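Local coordinates for protein Cbs-cp12 (Microcystis aeruginosa PCC 7806, PDB 5NVD) that is of uncharacterised function but probably senses adenine nucleotides through paired CBS domains and carries a CP12-like helical hairpin that may regulate carbon-fixation enzymes, at residues Q13-I18 / K112-I117; Y50-E55 / R105-Q110; T56-K61 / Y75-K80; D140-A145 / D168-L173. All coordinates share one frame; numbering follows the deposited sequence.

Interaction 1. Residues Q13-I18 / K112-I117; sequences QNVVTI and KTLLGI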
loop_
_atom_site.group_PDB
_atom_site.type_symbol
_atom_site.label_atom_id
_atom_site.label_comp_id
_atom_site.label_asym_id
_atom_site.label_seq_id
_atom_site.Cartn_x
_atom_site.Cartn_y
_atom_site.Cartn_z
ATOM N N GLN A 13 -21.028 -18.957 15.269
ATOM C CA GLN A 13 -21.748 -18.385 16.405
ATOM C C GLN A 13 -20.913 -18.308 17.682
ATOM O O GLN A 13 -21.074 -17.375 18.425
ATOM C CB GLN A 13 -23.074 -19.120 16.655
ATOM C CG GLN A 13 -24.295 -18.407 16.066
ATOM C CD GLN A 13 -25.363 -19.356 15.538
ATOM O OE1 GLN A 13 -25.257 -19.847 14.411
ATOM N NE2 GLN A 13 -26.404 -19.610 16.343
ATOM N N ASN A 14 -20.021 -19.254 17.935
ATOM C CA ASN A 14 -19.244 -19.263 19.177
ATOM C C ASN A 14 -18.006 -18.413 19.071
ATOM O O ASN A 14 -17.051 -18.787 18.363
ATOM C CB ASN A 14 -18.805 -20.682 19.547
ATOM C CG ASN A 14 -19.971 -21.569 19.962
ATOM O OD1 ASN A 14 -21.012 -21.106 20.480
ATOM N ND2 ASN A 14 -19.800 -22.872 19.751
ATOM N N VAL A 15 -18.012 -17.291 19.793
ATOM C CA VAL A 15 -16.812 -16.470 19.986
ATOM C C VAL A 15 -16.228 -16.592 21.392
ATOM O O VAL A 15 -16.923 -16.916 22.327
ATOM C CB VAL A 15 -17.067 -14.976 19.695
ATOM C CG1 VAL A 15 -17.772 -14.790 18.363
ATOM C CG2 VAL A 15 -17.852 -14.315 20.806
ATOM N N VAL A 16 -14.945 -16.307 21.522
ATOM C CA VAL A 16 -14.301 -16.082 22.809
ATOM C C VAL A 16 -13.899 -14.618 22.900
ATOM O O VAL A 16 -13.539 -14.016 21.886
ATOM C CB VAL A 16 -13.051 -16.942 22.941
ATOM C CG1 VAL A 16 -12.426 -16.782 24.314
ATOM C CG2 VAL A 16 -13.416 -18.397 22.692
ATOM N N THR A 17 -13.946 -14.058 24.110
ATOM C CA THR A 17 -13.649 -12.651 24.330
ATOM C C THR A 17 -12.524 -12.413 25.303
ATOM O O THR A 17 -12.130 -13.299 26.067
ATOM C CB THR A 17 -14.844 -11.904 24.911
ATOM O OG1 THR A 17 -14.896 -12.057 26.348
ATOM C CG2 THR A 17 -16.117 -12.373 24.268
ATOM N N ILE A 18 -12.042 -11.183 25.306
ATOM C CA ILE A 18 -11.006 -10.780 26.228
ATOM C C ILE A 18 -11.111 -9.280 26.424
ATOM O O ILE A 18 -11.607 -8.582 25.577
ATOM C CB ILE A 18 -9.630 -11.211 25.675
ATOM C CG1 ILE A 18 -8.549 -11.097 26.768
ATOM C CG2 ILE A 18 -9.271 -10.415 24.409
ATOM C CD1 ILE A 18 -7.223 -11.748 26.415
ATOM N N LYS A 112 -25.994 -3.223 17.034
ATOM C CA LYS A 112 -24.704 -3.328 17.735
ATOM C C LYS A 112 -24.605 -4.548 18.670
ATOM O O LYS A 112 -23.824 -4.530 19.628
ATOM C CB LYS A 112 -24.468 -2.039 18.531
ATOM C CG LYS A 112 -25.513 -1.770 19.607
ATOM C CD LYS A 112 -25.177 -0.474 20.307
ATOM C CE LYS A 112 -26.103 -0.288 21.487
ATOM N NZ LYS A 112 -25.763 0.956 22.218
ATOM N N THR A 113 -25.417 -5.568 18.388
ATOM C CA THR A 113 -25.345 -6.873 18.995
ATOM C C THR A 113 -24.467 -7.754 18.097
ATOM O O THR A 113 -24.629 -7.745 16.859
ATOM C CB THR A 113 -26.734 -7.536 19.011
ATOM O OG1 THR A 113 -27.693 -6.636 19.568
ATOM C CG2 THR A 113 -26.713 -8.855 19.812
ATOM N N LEU A 114 -23.558 -8.499 18.728
ATOM C CA LEU A 114 -22.682 -9.409 18.044
ATOM C C LEU A 114 -23.447 -10.681 17.861
ATOM O O LEU A 114 -23.927 -11.252 18.836
ATOM C CB LEU A 114 -21.444 -9.688 18.880
ATOM C CG LEU A 114 -20.417 -10.602 18.227
ATOM C CD1 LEU A 114 -19.846 -9.994 16.965
ATOM C CD2 LEU A 114 -19.275 -10.932 19.174
ATOM N N LEU A 115 -23.586 -11.128 16.615
ATOM C CA LEU A 115 -24.200 -12.450 16.309
ATOM C C LEU A 115 -23.179 -13.548 16.050
ATOM O O LEU A 115 -23.490 -14.711 16.128
ATOM C CB LEU A 115 -25.112 -12.348 15.085
ATOM C CG LEU A 115 -26.287 -11.358 15.156
ATOM C CD1 LEU A 115 -27.070 -11.366 13.848
ATOM C CD2 LEU A 115 -27.198 -11.715 16.305
ATOM N N GLY A 116 -21.959 -13.178 15.702
ATOM C CA GLY A 116 -20.945 -14.162 15.391
ATOM C C GLY A 116 -19.784 -13.543 14.685
ATOM O O GLY A 116 -19.624 -12.323 14.649
ATOM N N ILE A 117 -19.002 -14.412 14.076
ATOM C CA ILE A 117 -17.823 -14.039 13.328
ATOM C C ILE A 117 -17.818 -14.791 12.029
ATOM O O ILE A 117 -18.142 -15.982 11.986
ATOM C CB ILE A 117 -16.584 -14.381 14.161
ATOM C CG1 ILE A 117 -16.247 -13.168 14.992
ATOM C CG2 ILE A 117 -15.388 -14.844 13.318
ATOM C CD1 ILE A 117 -15.049 -13.421 15.859
#
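Val15 meets strand 113-119 with both of its methyl groups, one for each of two neighbours. CG2 and Leu114 CD2 approach tip to tip at 4.0 Å, while CG1 lies against the end of Ile117, 3.9 Å from its CD1, the two side chains passing at a slant. The first torsion divides the work: with chi1 at -49°, CG1 stands anti to the carbonyl carbon and CG2 is held between the backbone N and the carbonyl carbon. Leu114 and Ile117 are three residues apart, a spacing that in a regular strand would put them on opposite faces, yet both accept Val15 and both also touch Ile40. The reason is a classic beta bulge, in which Leu115 and Gly116 together face Val108 of the partner strand of the hairpin. Gly116 sits in the bulge at phi 165° and psi -163°, backbone angles that suit a residue without CB. The remaining contacts involve backbone. Here Gln13 comes close, its CA 4.4 Å from Gly116 CA, and its CG rests 3.8 Å from Leu115 O, a carbon-to-oxygen packing contact. In the paired CBS domains this brings the segment leading into the edge strand 17-18 of the first against the hairpin of the second. Leu115, for its part, touches Met11 and Pro87.

Interaction 2. Residues Y50-E55 / R105-Q110; sequences YGIVTE and RAPVIQ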
loop_
_atom_site.group_PDB
_atom_site.type_symbol
_atom_site.label_atom_id
_atom_site.label_comp_id
_atom_site.label_asym_id
_atom_site.label_seq_id
_atom_site.Cartn_x
_atom_site.Cartn_y
_atom_site.Cartn_z
ATOM N N TYR A 50 -17.414 -3.057 19.250
ATOM C CA TYR A 50 -16.628 -4.310 19.298
ATOM C C TYR A 50 -15.217 -4.065 18.759
ATOM O O TYR A 50 -14.994 -3.123 17.985
ATOM C CB TYR A 50 -17.337 -5.479 18.569
ATOM C CG TYR A 50 -18.393 -6.096 19.447
ATOM C CD1 TYR A 50 -18.030 -6.975 20.445
ATOM C CD2 TYR A 50 -19.734 -5.702 19.380
ATOM C CE1 TYR A 50 -18.960 -7.487 21.348
ATOM C CE2 TYR A 50 -20.681 -6.231 20.266
ATOM C CZ TYR A 50 -20.270 -7.133 21.253
ATOM O OH TYR A 50 -21.137 -7.702 22.147
ATOM N N GLY A 51 -14.275 -4.897 19.209
ATOM C CA GLY A 51 -12.914 -4.941 18.654
ATOM C C GLY A 51 -12.442 -6.342 18.396
ATOM O O GLY A 51 -13.084 -7.304 18.784
ATOM N N ILE A 52 -11.275 -6.469 17.798
ATOM C CA ILE A 52 -10.755 -7.784 17.399
ATOM C C ILE A 52 -9.201 -7.808 17.398
ATOM O O ILE A 52 -8.556 -6.821 17.071
ATOM C CB ILE A 52 -11.429 -8.144 16.060
ATOM C CG1 ILE A 52 -11.213 -9.565 15.632
ATOM C CG2 ILE A 52 -11.020 -7.180 14.943
ATOM C CD1 ILE A 52 -12.417 -10.018 14.823
ATOM N N VAL A 53 -8.627 -8.894 17.880
ATOM C CA VAL A 53 -7.193 -9.058 17.993
ATOM C C VAL A 53 -6.933 -10.419 17.376
ATOM O O VAL A 53 -7.538 -11.406 17.785
ATOM C CB VAL A 53 -6.656 -8.977 19.450
ATOM C CG1 VAL A 53 -7.319 -9.956 20.372
ATOM C CG2 VAL A 53 -5.171 -9.299 19.544
ATOM N N THR A 54 -6.082 -10.459 16.354
ATOM C CA THR A 54 -5.776 -11.710 15.620
ATOM C C THR A 54 -4.372 -12.241 15.911
ATOM O O THR A 54 -3.488 -11.529 16.405
ATOM C CB THR A 54 -5.944 -11.525 14.085
ATOM O OG1 THR A 54 -4.977 -10.600 13.572
ATOM C CG2 THR A 54 -7.365 -10.998 13.754
ATOM N N GLU A 55 -4.187 -13.513 15.598
ATOM C CA GLU A 55 -2.890 -14.174 15.687
ATOM C C GLU A 55 -1.856 -13.346 14.917
ATOM O O GLU A 55 -0.755 -13.136 15.380
ATOM C CB GLU A 55 -2.997 -15.633 15.189
ATOM C CG GLU A 55 -3.461 -15.830 13.720
ATOM C CD GLU A 55 -3.413 -17.291 13.199
ATOM O OE1 GLU A 55 -2.998 -18.217 13.958
ATOM O OE2 GLU A 55 -3.816 -17.496 12.013
ATOM N N ARG A 105 -11.243 -11.677 8.684
ATOM C CA ARG A 105 -12.414 -11.946 9.500
ATOM C C ARG A 105 -13.072 -10.650 9.919
ATOM O O ARG A 105 -12.444 -9.592 9.916
ATOM C CB ARG A 105 -12.064 -12.745 10.727
ATOM C CG ARG A 105 -11.197 -12.016 11.724
ATOM C CD ARG A 105 -10.578 -12.957 12.776
ATOM N NE ARG A 105 -9.858 -14.090 12.176
ATOM C CZ ARG A 105 -10.209 -15.375 12.297
ATOM N NH1 ARG A 105 -11.250 -15.745 13.061
ATOM N NH2 ARG A 105 -9.496 -16.308 11.657
ATOM N N ALA A 106 -14.357 -10.752 10.243
ATOM C CA ALA A 106 -15.148 -9.595 10.598
ATOM C C ALA A 106 -16.216 -10.055 11.543
ATOM O O ALA A 106 -16.674 -11.208 11.439
ATOM C CB ALA A 106 -15.770 -8.976 9.354
ATOM N N PRO A 107 -16.617 -9.189 12.478
ATOM C CA PRO A 107 -17.771 -9.582 13.279
ATOM C C PRO A 107 -19.059 -9.391 12.476
ATOM O O PRO A 107 -19.145 -8.495 11.627
ATOM C CB PRO A 107 -17.724 -8.602 14.453
ATOM C CG PRO A 107 -17.009 -7.410 13.896
ATOM C CD PRO A 107 -15.953 -7.998 13.020
ATOM N N VAL A 108 -20.026 -10.266 12.713
ATOM C CA VAL A 108 -21.344 -10.119 12.132
ATOM C C VAL A 108 -22.231 -9.456 13.200
ATOM O O VAL A 108 -22.417 -10.006 14.290
ATOM C CB VAL A 108 -21.899 -11.479 11.679
ATOM C CG1 VAL A 108 -23.322 -11.329 11.141
ATOM C CG2 VAL A 108 -20.970 -12.089 10.624
ATOM N N ILE A 109 -22.763 -8.273 12.876
ATOM C CA ILE A 109 -23.396 -7.417 13.860
ATOM C C ILE A 109 -24.758 -6.958 13.444
ATOM O O ILE A 109 -24.967 -6.586 12.326
ATOM C CB ILE A 109 -22.500 -6.212 14.134
ATOM C CG1 ILE A 109 -21.305 -6.693 14.956
ATOM C CG2 ILE A 109 -23.258 -5.131 14.889
ATOM C CD1 ILE A 109 -20.376 -5.588 15.358
ATOM N N GLN A 110 -25.694 -6.993 14.362
ATOM C CA GLN A 110 -27.072 -6.577 14.073
ATOM C C GLN A 110 -27.343 -5.411 14.997
ATOM O O GLN A 110 -27.469 -5.582 16.208
ATOM C CB GLN A 110 -28.037 -7.732 14.327
ATOM C CG GLN A 110 -29.527 -7.396 14.214
ATOM C CD GLN A 110 -30.144 -7.791 12.874
ATOM O OE1 GLN A 110 -30.810 -8.851 12.786
ATOM N NE2 GLN A 110 -29.918 -6.952 11.813
#
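Strand 51-54 and strand 105-110, which meet through pairs such as Ile52 with Arg105, run nearly antiparallel at 153°, but their axes stay 8.3 Å apart. They are therefore not neighbours in one sheet: each belongs to the sheet of a different CBS domain, and side chains bridge the interval. Ile52, with CG1 anti to its backbone N (chi1 -169°), sends CD1 across to Arg105 CG at 3.9 Å and more loosely to Pro107 CD at 4.5 Å. The aliphatic part of Arg105 serves a second neighbour as well, its CD lying 3.9 Å from Thr54 CG2 as the two side chains pass with their ends pointing opposite ways. Thr54 divides its branches, since OG1 caps a backbone N of the helix that follows and the methyl is left for the arginine. At the far end Ile109 CD1 approaches Tyr50 CD2 at 4.1 Å, obliquely to the ring. Glu55 looks instead to Arg37 and Ser121 of the third subunit. The contact is thus apolar throughout: it joins the domains by shape and van der Waals contact, the arginine and threonine taking part through carbon atoms alone.

Interaction 3. Residues T56-K61 / Y75-K80; sequences TDIVYK and YEIMAK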
loop_
_atom_site.group_PDB
_atom_site.type_symbol
_atom_site.label_atom_id
_atom_site.label_comp_id
_atom_site.label_asym_id
_atom_site.label_seq_id
_atom_site.Cartn_x
_atom_site.Cartn_y
_atom_site.Cartn_z
ATOM N N THR A 56 -2.245 -12.821 13.772
ATOM C CA THR A 56 -1.358 -11.965 12.963
ATOM C C THR A 56 -1.014 -10.650 13.637
ATOM O O THR A 56 0.123 -10.189 13.540
ATOM C CB THR A 56 -1.977 -11.697 11.574
ATOM O OG1 THR A 56 -1.940 -12.917 10.827
ATOM C CG2 THR A 56 -1.208 -10.684 10.817
ATOM N N ASP A 57 -1.990 -10.045 14.307
ATOM C CA ASP A 57 -1.741 -8.867 15.114
ATOM C C ASP A 57 -0.658 -9.118 16.120
ATOM O O ASP A 57 0.214 -8.252 16.337
ATOM C CB ASP A 57 -2.988 -8.422 15.864
ATOM C CG ASP A 57 -4.077 -7.844 14.954
ATOM O OD1 ASP A 57 -3.767 -7.265 13.885
ATOM O OD2 ASP A 57 -5.264 -7.949 15.356
ATOM N N ILE A 58 -0.701 -10.288 16.751
ATOM C CA ILE A 58 0.260 -10.629 17.803
ATOM C C ILE A 58 1.641 -10.870 17.228
ATOM O O ILE A 58 2.628 -10.424 17.787
ATOM C CB ILE A 58 -0.213 -11.830 18.633
ATOM C CG1 ILE A 58 -1.467 -11.422 19.430
ATOM C CG2 ILE A 58 0.865 -12.302 19.602
ATOM C CD1 ILE A 58 -2.258 -12.594 19.983
ATOM N N VAL A 59 1.719 -11.582 16.120
ATOM C CA VAL A 59 2.997 -11.893 15.522
ATOM C C VAL A 59 3.628 -10.669 14.902
ATOM O O VAL A 59 4.805 -10.432 15.096
ATOM C CB VAL A 59 2.854 -12.981 14.451
ATOM C CG1 VAL A 59 4.156 -13.200 13.669
ATOM C CG2 VAL A 59 2.399 -14.251 15.129
ATOM N N TYR A 60 2.864 -9.916 14.123
ATOM C CA TYR A 60 3.383 -8.688 13.463
ATOM C C TYR A 60 3.736 -7.580 14.444
ATOM O O TYR A 60 4.729 -6.934 14.258
ATOM C CB TYR A 60 2.369 -8.132 12.484
ATOM C CG TYR A 60 2.227 -8.869 11.175
ATOM C CD1 TYR A 60 2.793 -10.133 10.936
ATOM C CD2 TYR A 60 1.520 -8.310 10.167
ATOM C CE1 TYR A 60 2.619 -10.780 9.703
ATOM C CE2 TYR A 60 1.365 -8.947 8.948
ATOM C CZ TYR A 60 1.907 -10.173 8.714
ATOM O OH TYR A 60 1.672 -10.752 7.496
ATOM N N LYS A 61 2.948 -7.375 15.490
ATOM C CA LYS A 61 3.142 -6.243 16.396
ATOM C C LYS A 61 3.891 -6.557 17.648
ATOM O O LYS A 61 4.341 -5.630 18.304
ATOM C CB LYS A 61 1.793 -5.639 16.818
ATOM C CG LYS A 61 1.004 -5.045 15.654
ATOM C CD LYS A 61 -0.421 -4.753 15.983
ATOM C CE LYS A 61 -1.149 -4.153 14.805
ATOM N NZ LYS A 61 -2.586 -3.999 15.257
ATOM N N TYR A 75 -5.236 -3.830 24.166
ATOM C CA TYR A 75 -5.730 -2.611 23.536
ATOM C C TYR A 75 -4.683 -2.010 22.632
ATOM O O TYR A 75 -5.011 -1.314 21.705
ATOM C CB TYR A 75 -6.237 -1.576 24.547
ATOM C CG TYR A 75 -5.196 -0.906 25.397
ATOM C CD1 TYR A 75 -4.475 0.160 24.919
ATOM C CD2 TYR A 75 -4.966 -1.305 26.714
ATOM C CE1 TYR A 75 -3.497 0.790 25.698
ATOM C CE2 TYR A 75 -4.016 -0.668 27.506
ATOM C CZ TYR A 75 -3.277 0.373 26.972
ATOM O OH TYR A 75 -2.326 1.009 27.701
ATOM N N GLU A 76 -3.424 -2.283 22.925
ATOM C CA GLU A 76 -2.332 -1.733 22.149
ATOM C C GLU A 76 -2.222 -2.344 20.760
ATOM O O GLU A 76 -1.735 -1.699 19.869
ATOM C CB GLU A 76 -1.022 -1.916 22.888
ATOM C CG GLU A 76 -0.935 -1.103 24.162
ATOM C CD GLU A 76 0.363 -1.345 24.893
ATOM O OE1 GLU A 76 1.416 -0.890 24.399
ATOM O OE2 GLU A 76 0.330 -2.000 25.950
ATOM N N ILE A 77 -2.728 -3.554 20.565
ATOM C CA ILE A 77 -2.610 -4.259 19.281
ATOM C C ILE A 77 -3.930 -4.573 18.555
ATOM O O ILE A 77 -3.895 -5.023 17.415
ATOM C CB ILE A 77 -1.805 -5.559 19.485
ATOM C CG1 ILE A 77 -2.488 -6.490 20.488
ATOM C CG2 ILE A 77 -0.392 -5.231 19.995
ATOM C CD1 ILE A 77 -1.913 -7.866 20.430
ATOM N N MET A 78 -5.080 -4.317 19.184
ATOM C CA MET A 78 -6.374 -4.697 18.623
ATOM C C MET A 78 -6.746 -3.735 17.515
ATOM O O MET A 78 -6.202 -2.662 17.413
ATOM C CB MET A 78 -7.494 -4.621 19.686
ATOM C CG MET A 78 -7.911 -3.190 20.077
ATOM S SD MET A 78 -9.010 -3.160 21.488
ATOM C CE MET A 78 -8.644 -1.530 22.108
ATOM N N ALA A 79 -7.738 -4.117 16.737
ATOM C CA ALA A 79 -8.380 -3.210 15.799
ATOM C C ALA A 79 -9.725 -2.894 16.413
ATOM O O ALA A 79 -10.455 -3.801 16.783
ATOM C CB ALA A 79 -8.556 -3.872 14.442
ATOM N N LYS A 80 -10.007 -1.602 16.546
ATOM C CA LYS A 80 -11.248 -1.097 17.090
ATOM C C LYS A 80 -11.465 0.295 16.497
ATOM O O LYS A 80 -10.568 1.118 16.588
ATOM C CB LYS A 80 -11.133 -1.024 18.596
ATOM C CG LYS A 80 -12.343 -0.465 19.309
ATOM C CD LYS A 80 -12.283 -0.747 20.799
ATOM C CE LYS A 80 -12.653 0.463 21.653
ATOM N NZ LYS A 80 -13.087 0.035 23.012
#
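Ile77 is gripped by Lys61 in two ways, by its carbonyl and by its side chain. Lys61 NZ donates a hydrogen bond of 2.7 Å to Ile77 O, arriving from above the carbonyl plane, 39° out of it, with a C=O to donor angle of 128°. Beyond CG the lysine is fully extended, which carries its methylenes across the isoleucine at a slant: CB is 3.9 Å from Ile77 CG2 and CD is 3.9 Å from Ile77 CB. From the neighbouring turn, Ile58 CG1 meets Ile77 CD1 at 3.7 Å. The isoleucine can serve both because chi1 of 60° places CG1 between its backbone N and carbonyl carbon while CG2 faces the lysine. Asp57 completes this first shell, with CG 3.7 Å from Ile77 O and OD1 in a long salt bridge of 3.7 Å to Lys61 NZ, which may add a little to holding the ammonium group near the carbonyl. The helix 55-63 is the closing helix of the first CBS unit, and it is held here against the short, weakly bonded helix 74-77, in the sequence range of the second CBS unit. The start of helix 55-63 is fixed by Asp57 OD2, which accepts a bond from Thr54 N in the manner of a capping box; Thr and Asp at this spacing recall the nucleotide-binding motif of many CBS domains. Farther out, Val24 of helix 24-33 touches both Ile58 and Ile77. On the next shell lie other chains: Tyr60 OH bonds to Ile103 O of the third subunit, and Tyr75 stands edge-to-face with Phe137 of the second subunit.

Interaction 4. Residues D140-A145 / D168-L173; sequences DEIEAA and DVVEEL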
loop_
_atom_site.group_PDB
_atom_site.type_symbol
_atom_site.label_atom_id
_atom_site.label_comp_id
_atom_site.label_asym_id
_atom_site.label_seq_id
_atom_site.Cartn_x
_atom_site.Cartn_y
_atom_site.Cartn_z
ATOM N N ASP A 140 -23.989 -8.177 -13.719
ATOM C CA ASP A 140 -24.237 -6.718 -13.751
ATOM C C ASP A 140 -24.299 -6.145 -15.202
ATOM O O ASP A 140 -25.123 -5.243 -15.523
ATOM C CB ASP A 140 -23.147 -5.972 -12.931
ATOM C CG ASP A 140 -23.627 -5.489 -11.538
ATOM O OD1 ASP A 140 -24.785 -5.034 -11.377
ATOM O OD2 ASP A 140 -22.786 -5.507 -10.615
ATOM N N GLU A 141 -23.388 -6.670 -16.024
ATOM C CA GLU A 141 -23.235 -6.357 -17.450
ATOM C C GLU A 141 -24.491 -6.738 -18.222
ATOM O O GLU A 141 -24.928 -5.999 -19.102
ATOM C CB GLU A 141 -22.004 -7.093 -18.011
ATOM C CG GLU A 141 -21.709 -6.937 -19.510
ATOM C CD GLU A 141 -20.414 -7.665 -19.947
ATOM O OE1 GLU A 141 -19.999 -8.630 -19.245
ATOM O OE2 GLU A 141 -19.797 -7.287 -20.991
ATOM N N ILE A 142 -25.051 -7.900 -17.884
ATOM C CA ILE A 142 -26.291 -8.404 -18.469
ATOM C C ILE A 142 -27.494 -7.522 -18.032
ATOM O O ILE A 142 -28.303 -7.117 -18.852
ATOM C CB ILE A 142 -26.481 -9.941 -18.165
ATOM C CG1 ILE A 142 -25.614 -10.788 -19.125
ATOM C CG2 ILE A 142 -27.943 -10.347 -18.266
ATOM C CD1 ILE A 142 -25.529 -12.271 -18.790
ATOM N N GLU A 143 -27.599 -7.203 -16.758
ATOM C CA GLU A 143 -28.692 -6.358 -16.304
ATOM C C GLU A 143 -28.699 -5.017 -17.037
ATOM O O GLU A 143 -29.764 -4.434 -17.248
ATOM C CB GLU A 143 -28.636 -6.141 -14.783
ATOM C CG GLU A 143 -29.691 -5.168 -14.233
ATOM C CD GLU A 143 -31.152 -5.565 -14.554
ATOM O OE1 GLU A 143 -32.008 -4.628 -14.630
ATOM O OE2 GLU A 143 -31.439 -6.796 -14.710
ATOM N N ALA A 144 -27.514 -4.517 -17.395
ATOM C CA ALA A 144 -27.421 -3.268 -18.147
ATOM C C ALA A 144 -27.916 -3.468 -19.575
ATOM O O ALA A 144 -28.575 -2.578 -20.116
ATOM C CB ALA A 144 -25.984 -2.730 -18.163
ATOM N N ALA A 145 -27.597 -4.620 -20.183
ATOM C CA ALA A 145 -28.034 -4.892 -21.546
ATOM C C ALA A 145 -29.569 -4.939 -21.594
ATOM O O ALA A 145 -30.205 -4.551 -22.598
ATOM C CB ALA A 145 -27.424 -6.173 -22.069
ATOM N N ASP A 168 -31.218 -9.671 -28.333
ATOM C CA ASP A 168 -30.188 -10.608 -28.833
ATOM C C ASP A 168 -28.795 -10.304 -28.285
ATOM O O ASP A 168 -27.953 -11.212 -28.220
ATOM C CB ASP A 168 -30.157 -10.702 -30.374
ATOM C CG ASP A 168 -31.293 -11.592 -30.948
ATOM O OD1 ASP A 168 -32.010 -12.302 -30.164
ATOM O OD2 ASP A 168 -31.450 -11.564 -32.200
ATOM N N VAL A 169 -28.565 -9.043 -27.901
ATOM C CA VAL A 169 -27.405 -8.653 -27.080
ATOM C C VAL A 169 -27.487 -9.266 -25.673
ATOM O O VAL A 169 -26.490 -9.756 -25.194
ATOM C CB VAL A 169 -27.190 -7.108 -27.073
ATOM C CG1 VAL A 169 -26.210 -6.643 -25.995
ATOM C CG2 VAL A 169 -26.726 -6.653 -28.458
ATOM N N VAL A 170 -28.644 -9.295 -25.027
ATOM C CA VAL A 170 -28.750 -10.018 -23.745
ATOM C C VAL A 170 -28.491 -11.510 -23.961
ATOM O O VAL A 170 -27.776 -12.110 -23.163
ATOM C CB VAL A 170 -30.127 -9.833 -23.062
ATOM C CG1 VAL A 170 -30.299 -10.738 -21.820
ATOM C CG2 VAL A 170 -30.335 -8.378 -22.704
ATOM N N GLU A 171 -29.077 -12.089 -25.026
ATOM C CA GLU A 171 -28.903 -13.519 -25.390
ATOM C C GLU A 171 -27.423 -13.898 -25.576
ATOM O O GLU A 171 -26.935 -14.801 -24.911
ATOM C CB GLU A 171 -29.631 -13.885 -26.711
ATOM C CG GLU A 171 -31.153 -13.706 -26.790
ATOM C CD GLU A 171 -31.960 -14.641 -25.899
ATOM O OE1 GLU A 171 -31.433 -15.693 -25.485
ATOM O OE2 GLU A 171 -33.140 -14.318 -25.630
ATOM N N GLU A 172 -26.737 -13.200 -26.489
ATOM C CA GLU A 172 -25.319 -13.454 -26.824
ATOM C C GLU A 172 -24.383 -13.375 -25.606
ATOM O O GLU A 172 -23.432 -14.151 -25.535
ATOM C CB GLU A 172 -24.817 -12.527 -27.959
ATOM N N LEU A 173 -24.651 -12.459 -24.662
ATOM C CA LEU A 173 -23.873 -12.375 -23.399
ATOM C C LEU A 173 -24.208 -13.569 -22.528
ATOM O O LEU A 173 -23.317 -14.157 -21.934
ATOM C CB LEU A 173 -24.144 -11.089 -22.582
ATOM C CG LEU A 173 -23.882 -9.692 -23.158
ATOM C CD1 LEU A 173 -24.416 -8.673 -22.161
ATOM C CD2 LEU A 173 -22.420 -9.415 -23.487
#
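Ala145 and Val170 are the nearest pair by CA between segments 140-145 and 168-173, which belong to an antiparallel helical hairpin, the fold of the CP12 portion of this chain. The axes of these segments run at 164° and approach to 9.2 Å, a spacing that the small alanine helps to allow. The short side chain of Ala145 leaves a shallow hollow on its helix, floored by its CB, into which the other helix presses three bumps: Val170 CG2 lies 3.7 Å from Ala145 CB, Leu173 CD1 reaches it at 3.9 Å, and Val169 CG1 touches its border. Leu173 is the larger projection. It enters the groove between the neighbours Glu141 and Ile142 and, one turn later, Ala145; its CB is 3.8 Å from Ile142 CG1, the two side chains running antiparallel past one another. With CG1 anti to the carbonyl carbon (chi1 -79°), Ile142 directs that branch at the leucine and turns CG2 to Val170, whose CG1 is 4.3 Å away. The apolar ridge thus faces inward, while Glu143 is paired with Arg150 along its own helix and Asp140 forms a salt bridge with Arg44 of the second subunit. Nearer the turn of the hairpin, Cys153 and Cys163 form a disulfide between the same helices. At the groove's margin the extended Glu141 passes Leu173 at a slant, its CG 4.2 Å from Leu173 CD1 and its OE2 4.2 Å from Leu173 CD2.

Overall arrangement
Three of the contacts build the CBS pair and one stands apart. Interactions 1 and 2 have centres 8 Å apart and share the hairpin of strands 105-110 and 113-119: Leu115 N and Val108 O are probably hydrogen-bonded at 2.8 Å. Interaction 2 continues into interaction 3, 12 Å away between centres, because strand 51-54 leads straight into helix 55-63 and Ile52 O meets Ala79 N at 2.8 Å. Along the chain, interaction 3 is nested within interaction 2, and both within interaction 1. Interaction 4 follows in series, its centre about 46 Å from that of interaction 3, but both touch the second subunit, where assembly brings CP12 hairpin and CBS domains together.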